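Local coordinates for DyP (Bjerkandera adusta, PDB 3VXJ), which probably uses its heme b cofactor to oxidise dyes and phenolic compounds with hydrogen peroxide, as a dye-decolorizing peroxidase, at residues G159-A162 against G163-H166; G245-T248 against Q249-A253; G262-K265 against S266-I270. All coordinates share one frame; numbering follows the deposited sequence.

Contact 1 (G159-A162 against G163-H166). With HEM (protoporphyrin IX containing Fe), chain B.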
loop_
_atom_site.group_PDB
_atom_site.type_symbol
_atom_site.label_atom_id
_atom_site.label_comp_id
_atom_site.label_asym_id
_atom_site.label_seq_id
_atom_site.Cartn_x
_atom_site.Cartn_y
_atom_site.Cartn_z
ATOM N N GLY A 159 18.864 9.291 -4.358
ATOM C CA GLY A 159 19.699 8.750 -5.430
ATOM C C GLY A 159 19.016 7.654 -6.227
ATOM O O GLY A 159 17.834 7.772 -6.565
ATOM N N ASP A 160 19.754 6.580 -6.512
ATOM C CA ASP A 160 19.210 5.454 -7.286
ATOM C C ASP A 160 18.184 4.616 -6.514
ATOM O O ASP A 160 17.593 3.679 -7.060
ATOM C CB ASP A 160 20.331 4.569 -7.861
ATOM C CG ASP A 160 21.229 3.952 -6.786
ATOM O OD1 ASP A 160 20.744 3.615 -5.685
ATOM O OD2 ASP A 160 22.438 3.776 -7.058
ATOM N N GLN A 161 17.975 4.971 -5.249
ATOM C CA GLN A 161 16.961 4.320 -4.422
ATOM C C GLN A 161 15.611 5.020 -4.485
ATOM O O GLN A 161 14.663 4.606 -3.815
ATOM C CB GLN A 161 17.449 4.184 -2.980
ATOM C CG GLN A 161 18.641 3.251 -2.855
ATOM C CD GLN A 161 18.324 1.861 -3.392
ATOM O OE1 GLN A 161 17.522 1.134 -2.813
ATOM N NE2 GLN A 161 18.937 1.501 -4.516
ATOM N N ALA A 162 15.520 6.076 -5.294
ATOM C CA ALA A 162 14.247 6.751 -5.511
ATOM C C ALA A 162 13.207 5.747 -6.016
ATOM O O ALA A 162 13.427 5.038 -7.003
ATOM C CB ALA A 162 14.414 7.922 -6.483
ATOM N N GLY A 163 12.082 5.675 -5.315
ATOM C CA GLY A 163 11.026 4.731 -5.646
ATOM C C GLY A 163 11.166 3.386 -4.946
ATOM O O GLY A 163 10.256 2.566 -5.002
ATOM N N HIS A 164 12.314 3.146 -4.313
ATOM C CA HIS A 164 12.532 1.908 -3.570
ATOM C C HIS A 164 12.087 2.091 -2.135
ATOM O O HIS A 164 12.200 3.181 -1.570
ATOM C CB HIS A 164 14.013 1.511 -3.597
ATOM C CG HIS A 164 14.547 1.227 -4.966
ATOM N ND1 HIS A 164 15.198 0.053 -5.277
ATOM C CD2 HIS A 164 14.547 1.970 -6.099
ATOM C CE1 HIS A 164 15.561 0.076 -6.546
ATOM N NE2 HIS A 164 15.179 1.229 -7.068
ATOM N N GLU A 165 11.578 1.020 -1.538
ATOM C CA GLU A 165 11.275 1.028 -0.111
ATOM C C GLU A 165 12.562 0.674 0.674
ATOM O O GLU A 165 13.605 0.397 0.069
ATOM C CB GLU A 165 10.067 0.124 0.189
ATOM C CG GLU A 165 10.194 -1.312 -0.303
ATOM C CD GLU A 165 11.217 -2.092 0.499
ATOM O OE1 GLU A 165 12.119 -2.694 -0.118
ATOM O OE2 GLU A 165 11.137 -2.045 1.747
ATOM N N HIS A 166 12.495 0.739 1.999
ATOM C CA HIS A 166 13.688 0.625 2.846
ATOM C C HIS A 166 14.460 -0.701 2.830
ATOM O O HIS A 166 15.652 -0.691 3.134
ATOM C CB HIS A 166 13.406 1.098 4.266
ATOM C CG HIS A 166 13.540 2.576 4.418
ATOM N ND1 HIS A 166 14.756 3.220 4.325
ATOM C CD2 HIS A 166 12.613 3.542 4.607
ATOM C CE1 HIS A 166 14.574 4.519 4.474
ATOM N NE2 HIS A 166 13.281 4.743 4.639
HETATM C CHA HEM B . 3.862 -5.206 -4.401
HETATM C CHB HEM B . 6.800 -3.984 -0.762
HETATM C CHC HEM B . 3.142 -4.368 2.380
HETATM C CHD HEM B . 0.175 -5.558 -1.247
HETATM C C1A HEM B . 4.981 -4.877 -3.687
HETATM C C2A HEM B . 6.313 -4.739 -4.231
HETATM C C3A HEM B . 7.128 -4.410 -3.213
HETATM C C4A HEM B . 6.327 -4.301 -2.015
HETATM C CMA HEM B . 8.645 -4.148 -3.274
HETATM C CAA HEM B . 6.694 -5.008 -5.704
HETATM C CBA HEM B . 6.569 -3.805 -6.641
HETATM C CGA HEM B . 5.144 -3.427 -6.970
HETATM O O1A HEM B . 4.448 -4.159 -7.706
HETATM O O2A HEM B . 4.705 -2.339 -6.504
HETATM C C1B HEM B . 6.068 -3.965 0.409
HETATM C C2B HEM B . 6.580 -3.637 1.722
HETATM C C3B HEM B . 5.561 -3.740 2.596
HETATM C C4B HEM B . 4.383 -4.121 1.846
HETATM C CMB HEM B . 8.052 -3.267 2.007
HETATM C CAB HEM B . 5.567 -3.477 4.117
HETATM C CBB HEM B . 6.468 -2.681 4.697
HETATM C C1C HEM B . 2.036 -4.769 1.675
HETATM C C2C HEM B . 0.740 -5.090 2.243
HETATM C C3C HEM B . -0.080 -5.436 1.238
HETATM C C4C HEM B . 0.678 -5.333 0.010
HETATM C CMC HEM B . 0.413 -5.016 3.746
HETATM C CAC HEM B . -1.573 -5.856 1.296
HETATM C CBC HEM B . -2.057 -6.605 2.296
HETATM C C1D HEM B . 0.883 -5.503 -2.419
HETATM C C2D HEM B . 0.282 -5.644 -3.722
HETATM C C3D HEM B . 1.418 -5.549 -4.691
HETATM C C4D HEM B . 2.600 -5.350 -3.891
HETATM C CMD HEM B . -1.191 -5.869 -4.102
HETATM C CAD HEM B . 1.277 -5.670 -6.216
HETATM C CBD HEM B . 1.224 -7.158 -6.552
HETATM C CGD HEM B . 1.038 -7.387 -8.028
HETATM O O1D HEM B . 1.840 -8.170 -8.604
HETATM O O2D HEM B . 0.106 -6.806 -8.627
HETATM N NA HEM B . 5.034 -4.627 -2.338
HETATM N NB HEM B . 4.722 -4.292 0.519
HETATM N NC HEM B . 1.966 -4.966 0.315
HETATM N ND HEM B . 2.255 -5.298 -2.550
HETATM FE FE HEM B . 3.511 -4.863 -0.996
HETATM O O HOH W 1 3.137 -2.938 -1.353
#

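Contact 2 (G245-T248 against Q249-A253). With NAG (2-acetamido-2-deoxy-beta-D-glucopyranose), chain C.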
loop_
_atom_site.group_PDB
_atom_site.type_symbol
_atom_site.label_atom_id
_atom_site.label_comp_id
_atom_site.label_asym_id
_atom_site.label_seq_id
_atom_site.Cartn_x
_atom_site.Cartn_y
_atom_site.Cartn_z
ATOM N N GLY A 245 24.095 -21.694 -11.571
ATOM C CA GLY A 245 25.365 -22.044 -10.950
ATOM C C GLY A 245 25.441 -21.649 -9.492
ATOM O O GLY A 245 24.451 -21.212 -8.881
ATOM N N ASN A 246 26.630 -21.836 -8.931
ATOM C CA ASN A 246 26.917 -21.452 -7.564
ATOM C C ASN A 246 26.883 -19.953 -7.375
ATOM O O ASN A 246 27.239 -19.185 -8.265
ATOM C CB ASN A 246 28.291 -21.963 -7.177
ATOM C CG ASN A 246 28.305 -23.436 -6.871
ATOM O OD1 ASN A 246 27.264 -24.083 -6.719
ATOM N ND2 ASN A 246 29.508 -23.984 -6.769
ATOM N N LEU A 247 26.458 -19.542 -6.187
ATOM C CA LEU A 247 26.364 -18.132 -5.859
ATOM C C LEU A 247 27.344 -17.788 -4.760
ATOM O O LEU A 247 27.533 -18.573 -3.828
ATOM C CB LEU A 247 24.944 -17.800 -5.397
ATOM C CG LEU A 247 23.821 -18.086 -6.402
ATOM C CD1 LEU A 247 22.473 -17.917 -5.727
ATOM C CD2 LEU A 247 23.937 -17.176 -7.632
ATOM N N THR A 248 27.975 -16.625 -4.863
ATOM C CA THR A 248 28.733 -16.112 -3.726
ATOM C C THR A 248 27.715 -15.841 -2.623
ATOM O O THR A 248 26.506 -15.741 -2.900
ATOM C CB THR A 248 29.462 -14.804 -4.053
ATOM O OG1 THR A 248 28.493 -13.786 -4.326
ATOM C CG2 THR A 248 30.404 -14.970 -5.257
ATOM N N GLN A 249 28.175 -15.695 -1.388
ATOM C CA GLN A 249 27.243 -15.385 -0.312
ATOM C C GLN A 249 26.448 -14.112 -0.599
ATOM O O GLN A 249 25.238 -14.082 -0.384
ATOM C CB GLN A 249 27.946 -15.290 1.033
ATOM C CG GLN A 249 26.962 -15.070 2.167
ATOM C CD GLN A 249 27.631 -14.670 3.453
ATOM O OE1 GLN A 249 28.785 -14.229 3.458
ATOM N NE2 GLN A 249 26.905 -14.799 4.560
ATOM N N GLN A 250 27.115 -13.068 -1.086
ATOM C CA GLN A 250 26.405 -11.822 -1.363
ATOM C C GLN A 250 25.339 -12.046 -2.428
ATOM O O GLN A 250 24.213 -11.579 -2.277
ATOM C CB GLN A 250 27.357 -10.680 -1.738
ATOM C CG GLN A 250 26.690 -9.277 -1.762
ATOM C CD GLN A 250 26.166 -8.802 -0.394
ATOM O OE1 GLN A 250 26.841 -8.927 0.630
ATOM N NE2 GLN A 250 24.965 -8.232 -0.390
ATOM N N GLU A 251 25.680 -12.787 -3.482
ATOM C CA GLU A 251 24.711 -13.115 -4.530
ATOM C C GLU A 251 23.549 -13.926 -3.971
ATOM O O GLU A 251 22.391 -13.716 -4.349
ATOM C CB GLU A 251 25.380 -13.895 -5.669
ATOM C CG GLU A 251 26.253 -13.035 -6.561
ATOM C CD GLU A 251 27.158 -13.840 -7.472
ATOM O OE1 GLU A 251 27.275 -15.078 -7.308
ATOM O OE2 GLU A 251 27.767 -13.216 -8.374
ATOM N N GLY A 252 23.865 -14.877 -3.096
ATOM C CA GLY A 252 22.853 -15.762 -2.529
ATOM C C GLY A 252 21.909 -15.031 -1.594
ATOM O O GLY A 252 20.736 -15.402 -1.480
ATOM N N ALA A 253 22.422 -13.995 -0.929
ATOM C CA ALA A 253 21.619 -13.158 -0.038
ATOM C C ALA A 253 20.683 -12.265 -0.834
ATOM O O ALA A 253 19.494 -12.153 -0.504
ATOM C CB ALA A 253 22.525 -12.312 0.867
HETATM C C1 NAG C . 29.686 -25.369 -6.439
HETATM C C2 NAG C . 31.139 -25.690 -6.799
HETATM C C3 NAG C . 31.519 -27.075 -6.260
HETATM C C4 NAG C . 31.217 -27.164 -4.761
HETATM C C5 NAG C . 29.777 -26.737 -4.463
HETATM C C6 NAG C . 29.522 -26.646 -2.963
HETATM C C7 NAG C . 30.935 -26.241 -9.248
HETATM C C8 NAG C . 31.412 -25.814 -10.606
HETATM N N2 NAG C . 31.415 -25.521 -8.227
HETATM O O3 NAG C . 32.884 -27.341 -6.500
HETATM O O4 NAG C . 31.418 -28.489 -4.315
HETATM O O5 NAG C . 29.510 -25.469 -5.032
HETATM O O6 NAG C . 28.166 -26.329 -2.733
HETATM O O7 NAG C . 30.161 -27.197 -9.145
#

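Contact 3 (G262-K265 against S266-I270). With HEM (protoporphyrin IX containing Fe), chain B; DMS (dimethyl sulfoxide), chain F.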
loop_
_atom_site.group_PDB
_atom_site.type_symbol
_atom_site.label_atom_id
_atom_site.label_comp_id
_atom_site.label_asym_id
_atom_site.label_seq_id
_atom_site.Cartn_x
_atom_site.Cartn_y
_atom_site.Cartn_z
ATOM N N GLY A 262 9.464 -11.863 -4.759
ATOM C CA GLY A 262 9.028 -12.181 -6.119
ATOM C C GLY A 262 9.548 -11.213 -7.177
ATOM O O GLY A 262 9.231 -11.364 -8.366
ATOM N N ARG A 263 10.340 -10.225 -6.757
ATOM C CA ARG A 263 11.042 -9.304 -7.650
ATOM C C ARG A 263 12.419 -9.047 -7.088
ATOM O O ARG A 263 12.611 -9.035 -5.876
ATOM C CB ARG A 263 10.315 -7.962 -7.760
ATOM C CG ARG A 263 8.972 -7.987 -8.461
ATOM C CD ARG A 263 8.458 -6.575 -8.636
ATOM N NE ARG A 263 7.143 -6.577 -9.273
ATOM C CZ ARG A 263 6.915 -6.552 -10.585
ATOM N NH1 ARG A 263 7.907 -6.417 -11.460
ATOM N NH2 ARG A 263 5.657 -6.602 -11.016
ATOM N N TRP A 264 13.375 -8.830 -7.984
ATOM C CA TRP A 264 14.659 -8.263 -7.615
ATOM C C TRP A 264 14.484 -6.807 -7.156
ATOM O O TRP A 264 13.458 -6.164 -7.431
ATOM C CB TRP A 264 15.617 -8.307 -8.811
ATOM C CG TRP A 264 15.915 -9.692 -9.281
ATOM C CD1 TRP A 264 15.255 -10.383 -10.255
ATOM C CD2 TRP A 264 16.962 -10.552 -8.809
ATOM N NE1 TRP A 264 15.818 -11.634 -10.410
ATOM C CE2 TRP A 264 16.868 -11.759 -9.539
ATOM C CE3 TRP A 264 17.973 -10.420 -7.840
ATOM C CZ2 TRP A 264 17.737 -12.835 -9.318
ATOM C CZ3 TRP A 264 18.842 -11.490 -7.628
ATOM C CH2 TRP A 264 18.721 -12.676 -8.375
ATOM N N LYS A 265 15.499 -6.274 -6.488
ATOM C CA LYS A 265 15.451 -4.890 -6.028
ATOM C C LYS A 265 15.228 -3.900 -7.173
ATOM O O LYS A 265 14.610 -2.853 -6.982
ATOM C CB LYS A 265 16.720 -4.546 -5.249
ATOM C CG LYS A 265 16.735 -5.164 -3.858
ATOM C CD LYS A 265 18.059 -4.953 -3.164
ATOM C CE LYS A 265 18.012 -5.504 -1.755
ATOM N NZ LYS A 265 19.367 -5.395 -1.145
ATOM N N SER A 266 15.713 -4.246 -8.365
ATOM C CA SER A 266 15.569 -3.413 -9.555
ATOM C C SER A 266 14.124 -3.337 -10.036
ATOM O O SER A 266 13.800 -2.493 -10.866
ATOM C CB SER A 266 16.388 -4.006 -10.691
ATOM O OG SER A 266 15.764 -5.212 -11.114
ATOM N N GLY A 267 13.275 -4.240 -9.547
ATOM C CA GLY A 267 11.926 -4.379 -10.068
ATOM C C GLY A 267 11.756 -5.533 -11.039
ATOM O O GLY A 267 10.631 -5.864 -11.407
ATOM N N ALA A 268 12.850 -6.161 -11.468
ATOM C CA ALA A 268 12.716 -7.264 -12.417
ATOM C C ALA A 268 11.959 -8.411 -11.735
ATOM O O ALA A 268 12.367 -8.872 -10.672
ATOM C CB ALA A 268 14.077 -7.725 -12.905
ATOM N N PRO A 269 10.836 -8.868 -12.319
ATOM C CA PRO A 269 10.109 -9.957 -11.673
ATOM C C PRO A 269 10.855 -11.281 -11.845
ATOM O O PRO A 269 11.342 -11.587 -12.938
ATOM C CB PRO A 269 8.778 -9.978 -12.423
ATOM C CG PRO A 269 9.094 -9.428 -13.776
ATOM C CD PRO A 269 10.193 -8.434 -13.577
ATOM N N ILE A 270 10.954 -12.061 -10.772
ATOM C CA ILE A 270 11.704 -13.309 -10.841
ATOM C C ILE A 270 11.068 -14.351 -11.775
ATOM O O ILE A 270 11.768 -15.193 -12.327
ATOM C CB ILE A 270 12.034 -13.902 -9.434
ATOM C CG1 ILE A 270 10.789 -14.462 -8.730
ATOM C CG2 ILE A 270 12.807 -12.866 -8.569
ATOM C CD1 ILE A 270 11.089 -15.017 -7.330
HETATM C CHA HEM B . 3.862 -5.206 -4.401
HETATM C CHB HEM B . 6.800 -3.984 -0.762
HETATM C CHC HEM B . 3.142 -4.368 2.380
HETATM C CHD HEM B . 0.175 -5.558 -1.247
HETATM C C1A HEM B . 4.981 -4.877 -3.687
HETATM C C2A HEM B . 6.313 -4.739 -4.231
HETATM C C3A HEM B . 7.128 -4.410 -3.213
HETATM C C4A HEM B . 6.327 -4.301 -2.015
HETATM C CMA HEM B . 8.645 -4.148 -3.274
HETATM C CAA HEM B . 6.694 -5.008 -5.704
HETATM C CBA HEM B . 6.569 -3.805 -6.641
HETATM C CGA HEM B . 5.144 -3.427 -6.970
HETATM O O1A HEM B . 4.448 -4.159 -7.706
HETATM O O2A HEM B . 4.705 -2.339 -6.504
HETATM C C1B HEM B . 6.068 -3.965 0.409
HETATM C C2B HEM B . 6.580 -3.637 1.722
HETATM C C3B HEM B . 5.561 -3.740 2.596
HETATM C C4B HEM B . 4.383 -4.121 1.846
HETATM C CMB HEM B . 8.052 -3.267 2.007
HETATM C CAB HEM B . 5.567 -3.477 4.117
HETATM C CBB HEM B . 6.468 -2.681 4.697
HETATM C C1C HEM B . 2.036 -4.769 1.675
HETATM C C2C HEM B . 0.740 -5.090 2.243
HETATM C C3C HEM B . -0.080 -5.436 1.238
HETATM C C4C HEM B . 0.678 -5.333 0.010
HETATM C CMC HEM B . 0.413 -5.016 3.746
HETATM C CAC HEM B . -1.573 -5.856 1.296
HETATM C CBC HEM B . -2.057 -6.605 2.296
HETATM C C1D HEM B . 0.883 -5.503 -2.419
HETATM C C2D HEM B . 0.282 -5.644 -3.722
HETATM C C3D HEM B . 1.418 -5.549 -4.691
HETATM C C4D HEM B . 2.600 -5.350 -3.891
HETATM C CMD HEM B . -1.191 -5.869 -4.102
HETATM C CAD HEM B . 1.277 -5.670 -6.216
HETATM C CBD HEM B . 1.224 -7.158 -6.552
HETATM C CGD HEM B . 1.038 -7.387 -8.028
HETATM O O1D HEM B . 1.840 -8.170 -8.604
HETATM O O2D HEM B . 0.106 -6.806 -8.627
HETATM N NA HEM B . 5.034 -4.627 -2.338
HETATM N NB HEM B . 4.722 -4.292 0.519
HETATM N NC HEM B . 1.966 -4.966 0.315
HETATM N ND HEM B . 2.255 -5.298 -2.550
HETATM FE FE HEM B . 3.511 -4.863 -0.996
HETATM S S DMS F . 19.478 -8.127 1.630
HETATM O O DMS F . 19.245 -6.396 1.325
HETATM C C1 DMS F . 18.501 -9.029 0.406
HETATM C C2 DMS F . 21.102 -8.627 0.999
HETATM O O HOH W 1 3.137 -2.938 -1.353
#

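Contact 1 (G159-A162 against G163-H166)
His164 folds back on Gln161 across a type II beta turn, Gln161 to His164, that grows out of a short 3-10 segment, 160-161, sharing Gln161 with it, in the loop between strand 146-155 and strand 177-178. The turn is closed by His164 N donating a hydrogen bond to Gln161 O at 2.8 Å; the donor comes from well above the carbonyl plane. Gly163 has the positive phi expected of the third residue of such a turn, where a CB would be pressed against Ala162 O.

The side chains repeat the closure. The Gln161 amide comes over one face of the imidazole, displaced toward its rim, with NE2 4.1 Å from His164 ND1 and the two planes 50° apart, so this is an oblique cover and not a flat stack. At the ring edge, in plane, Ala162 O lies 3.4 Å from His164 CD2. With CG beside the backbone N (chi1 -65°) and the chain bent at chi2, Gln161 curls over the ring instead of reaching outward.

Second-shell residues reach both partners. His164 ND1 is hydrogen-bonded to Gly168 O, which would help set the turn of the imidazole, while Arg157 reaches Gln161 OE1 through a weak bond. One residue beyond His164 the loop arrives at the heme: Glu165, part of the cofactor pocket, places OE2 3.3 Å from the heme methyl CMB, and Phe167 N and Gln225 NE2 both bond to that oxygen. Back at the turn, the amide of Gln161 is steadied by its own neighbour, NE2 donating to Asp160 OD1 at 3.0 Å in a nearly straight bond of 171°.

Contact 2 (G245-T248 against Q249-A253)
Glu251 reaches back to Thr248 and closes a capping box at the start of helix 249-261, just after strand 245-246. Its CB, in the first turn of the helix, lies 3.9 Å from Leu247 CB and begins the apolar part of the contact. CG is anti to the carbonyl carbon (chi1 -74°), which directs the chain back toward the residue before the helix, and it passes Thr248 OG1 at 3.3 Å. Beyond CG the chain is extended and brings the carboxylate to the N-cap backbone: OE1 accepts from Thr248 N at 3.0 Å, the donor standing 38° out of the carboxylate plane. The same oxygen also lies 3.5 Å from Leu247 CA.

The return bond runs from Glu251 N to Thr248 OG1, 3.1 Å long, and Gly252 N adds the first helical bond, to Thr248 O. Before the cap, Asn246 carries an N-linked sugar, its ND2 joined covalently to C1 of N-acetylglucosamine at 1.4 Å.

Each residue of the box thus accepts from the other's backbone: the Glu251 N-H in the helix's first turn gains a hydroxyl partner, and a carboxylate placed at this end of the helix would probably interact favourably with its dipole.

Contact 3 (G262-K265 against S266-I270)
A tight hairpin-like reversal, lying after helix 249-261 and beside the heme, brings Arg263 back against Pro269 through a single beta bridge. Its end is a type I turn from Trp264 to Gly267, closed by Gly267 N bonding to Trp264 O. Trp264 N to Ala268 O (2.9 Å) and Ile270 N to Gly262 O join the two arms on either side of the bridge. Gly262 and Gly267 both have positive phi, at the helix exit and the turn respectively.

Arg263 spans the reversal with its chain extended from CG to NE. NH1 donates to Gly267 O at 2.8 Å, almost head-on to the carbonyl and within the guanidinium plane, and also bonds to Asn288 O. Lower on the chain, CD packs 3.8 Å from CAA at the base of a heme propionate. Cut back to an alanine, this position would probably leave Gly267 O and Asn288 O without the NH1 donor and open a gap beside that propionate.

Trp264, also buried, takes Ile270 CG2 over its five-membered ring in a CH-pi contact, 4.1 Å from the centroid, while Ala268 CB touches CD1 at 3.9 Å. Trp264 NE1 is hydrogen-bonded to Ala273 O. Standing between the backbone N and the carbonyl carbon (chi1 70°), Ser266 OG accepts from Ala268 N at 3.1 Å, and Asp277 holds the same oxygen. Outward, Lys265 NZ forms a salt bridge with Glu254 and a hydrogen bond to a dimethyl sulfoxide, probably from the crystallisation liquor. The serine closure is an ST turn, here set within a reversal whose arginine belongs to the heme b site.

In the fold
Along the chain the three contacts follow in series, each a local closure in one continuous stretch. Contact 2 starts helix 249-261 and contact 3 takes up the chain at its exit, so this helix joins the surface cap to the heme site; their centres are 16 Å apart and their nearest atoms about 5 Å. Contact 1, earlier in the sequence, meets contact 3 in space, His164 CE1 packing 3.1 Å from Lys265 O, with centres 14 Å apart. Both touch the heme, one at a ring methyl and the other at a propionate. Two loop segments, each running next to a tight turn, thus help to line one cofactor pocket, whereas contact 2 lies away from it and carries the glycan.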